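Local coordinates for protein interferon gamma receptor 1 (Gallus gallus, PDB 4EQ2) that probably binds a cytokine, as a receptor of the interferon gamma type, through an extracellular part built of two fibronectin type III-like domains, at residues 152-157 and 188-193. Residues are numbered along the deposited sequence; the frame is centred on the assembly and turned at random.
Sequences VIFRNS and YCVSAK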
loop_
_atom_site.group_PDB
_atom_site.type_symbol
_atom_site.label_atom_id
_atom_site.label_comp_id
_atom_site.label_asym_id
_atom_site.label_seq_id
_atom_site.Cartn_x
_atom_site.Cartn_y
_atom_site.Cartn_z
ATOM N N VAL A 152 15.283 6.828 7.578
ATOM C CA VAL A 152 16.428 6.685 6.694
ATOM C C VAL A 152 17.607 6.067 7.422
ATOM O O VAL A 152 18.016 6.548 8.477
ATOM C CB VAL A 152 16.856 8.048 6.153
ATOM C CG1 VAL A 152 18.172 7.934 5.418
ATOM C CG2 VAL A 152 15.776 8.611 5.250
ATOM N N ILE A 153 18.153 4.997 6.853
ATOM C CA ILE A 153 19.303 4.326 7.445
ATOM C C ILE A 153 20.577 4.614 6.661
ATOM O O ILE A 153 20.695 4.248 5.494
ATOM C CB ILE A 153 19.087 2.808 7.534
ATOM C CG1 ILE A 153 17.962 2.491 8.517
ATOM C CG2 ILE A 153 20.361 2.116 7.970
ATOM C CD1 ILE A 153 17.665 1.019 8.622
ATOM N N PHE A 154 21.527 5.266 7.323
ATOM C CA PHE A 154 22.768 5.705 6.694
ATOM C C PHE A 154 23.903 4.750 7.024
ATOM O O PHE A 154 24.236 4.554 8.189
ATOM C CB PHE A 154 23.119 7.103 7.190
ATOM C CG PHE A 154 23.866 7.926 6.193
ATOM C CD1 PHE A 154 25.227 8.143 6.333
ATOM C CD2 PHE A 154 23.204 8.485 5.114
ATOM C CE1 PHE A 154 25.921 8.908 5.408
ATOM C CE2 PHE A 154 23.890 9.252 4.183
ATOM C CZ PHE A 154 25.252 9.463 4.329
ATOM N N ARG A 155 24.513 4.172 5.998
ATOM C CA ARG A 155 25.469 3.097 6.206
ATOM C C ARG A 155 26.781 3.370 5.498
ATOM O O ARG A 155 26.818 3.573 4.286
ATOM C CB ARG A 155 24.883 1.779 5.703
ATOM C CG ARG A 155 25.030 0.613 6.659
ATOM C CD ARG A 155 24.044 -0.498 6.312
ATOM N NE ARG A 155 24.132 -1.626 7.238
ATOM C CZ ARG A 155 23.525 -1.678 8.422
ATOM N NH1 ARG A 155 22.781 -0.664 8.842
ATOM N NH2 ARG A 155 23.668 -2.748 9.191
ATOM N N ASN A 156 27.862 3.370 6.263
ATOM C CA ASN A 156 29.194 3.518 5.699
ATOM C C ASN A 156 29.812 2.144 5.449
ATOM O O ASN A 156 30.232 1.465 6.380
ATOM C CB ASN A 156 30.065 4.350 6.640
ATOM C CG ASN A 156 31.472 4.528 6.132
ATOM O OD1 ASN A 156 31.700 4.863 4.970
ATOM N ND2 ASN A 156 32.430 4.324 7.013
ATOM N N SER A 157 29.856 1.741 4.186
ATOM C CA SER A 157 30.261 0.386 3.813
ATOM C C SER A 157 31.636 -0.063 4.324
ATOM O O SER A 157 31.833 -1.247 4.587
ATOM C CB SER A 157 30.165 0.208 2.297
ATOM O OG SER A 157 30.188 1.461 1.639
ATOM N N TYR A 188 29.023 5.729 0.899
ATOM C CA TYR A 188 27.917 5.598 1.835
ATOM C C TYR A 188 26.700 5.060 1.107
ATOM O O TYR A 188 26.433 5.438 -0.030
ATOM C CB TYR A 188 27.596 6.941 2.493
ATOM C CG TYR A 188 28.752 7.526 3.271
ATOM C CD1 TYR A 188 29.782 8.193 2.623
ATOM C CD2 TYR A 188 28.814 7.412 4.653
ATOM C CE1 TYR A 188 30.846 8.729 3.329
ATOM C CE2 TYR A 188 29.873 7.945 5.367
ATOM C CZ TYR A 188 30.885 8.603 4.700
ATOM O OH TYR A 188 31.945 9.137 5.402
ATOM N N CYS A 189 25.975 4.162 1.765
ATOM C CA CYS A 189 24.770 3.577 1.194
ATOM C C CYS A 189 23.586 3.875 2.095
ATOM O O CYS A 189 23.713 3.879 3.317
ATOM C CB CYS A 189 24.932 2.069 1.037
ATOM S SG CYS A 189 26.432 1.579 0.171
ATOM N N VAL A 190 22.432 4.111 1.490
ATOM C CA VAL A 190 21.256 4.497 2.249
ATOM C C VAL A 190 20.020 3.707 1.837
ATOM O O VAL A 190 19.884 3.307 0.680
ATOM C CB VAL A 190 20.974 6.002 2.095
ATOM C CG1 VAL A 190 20.303 6.283 0.764
ATOM C CG2 VAL A 190 20.108 6.485 3.231
ATOM N N SER A 191 19.129 3.473 2.799
ATOM C CA SER A 191 17.849 2.824 2.536
ATOM C C SER A 191 16.760 3.554 3.299
ATOM O O SER A 191 17.054 4.392 4.145
ATOM C CB SER A 191 17.883 1.353 2.938
ATOM O OG SER A 191 18.137 1.211 4.322
ATOM N N ALA A 192 15.503 3.247 3.005
ATOM C CA ALA A 192 14.414 3.980 3.640
ATOM C C ALA A 192 13.143 3.157 3.842
ATOM O O ALA A 192 12.929 2.147 3.176
ATOM C CB ALA A 192 14.109 5.251 2.858
ATOM N N LYS A 193 12.309 3.607 4.776
ATOM C CA LYS A 193 11.007 2.999 5.034
ATOM C C LYS A 193 9.963 4.076 5.289
ATOM O O LYS A 193 10.264 5.114 5.870
ATOM C CB LYS A 193 11.063 2.064 6.249
ATOM C CG LYS A 193 11.882 0.801 6.038
ATOM C CD LYS A 193 11.605 -0.226 7.132
ATOM C CE LYS A 193 11.831 0.378 8.504
ATOM N NZ LYS A 193 11.698 -0.637 9.585
#
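Tyr188 lies between Phe154 and Asn156, two residues of the antiparallel partner strand whose side chains are on the same face of the sheet. Its ring meets that of Phe154 obliquely, with centroids 5.5 Å apart and planes inclined at 32°. The touching atoms are CE1 of Phe154 and CD2 of Tyr188, separated by 3.3 Å. CB of Asn156 stands above the CD2–CE2 side of the tyrosine ring and just outside its rim, 3.8 Å from CE2 of Tyr188. With CG anti to the carbonyl carbon (chi1 -60°), the Tyr188 ring leans toward the partner strand, so that one side faces Phe154 and the other Asn156, its non-hydrogen-bonded pair. Farther along this face, CG2 of Val190 packs between Phe154 and Val152, 3.3 Å from CG1 of Val152.

On the reverse face Cys189 pairs with Arg155 and Ser191 with Ile153. The Cys189 pair is bound by two backbone hydrogen bonds: Cys189 N to Arg155 O is nearly straight at 2.7 Å, whereas Arg155 N to Cys189 O, at 2.8 Å, is more bent. Two more join Ile153 and Ser191, with Ile153 N to Ser191 O at 3.0 Å. SG of Cys189 forms a disulfide with Cys210, tying strand 186-196 covalently to its other neighbour.

The contact joins the two central strands of a four-stranded antiparallel sheet in the membrane-proximal fibronectin type III-like domain. Strand 162-168 flanks 148-156 and strand 201-213 flanks 186-196, while Leu114 and Leu116 of strand 113-119 pack on Val190 from the opposing sheet of the sandwich.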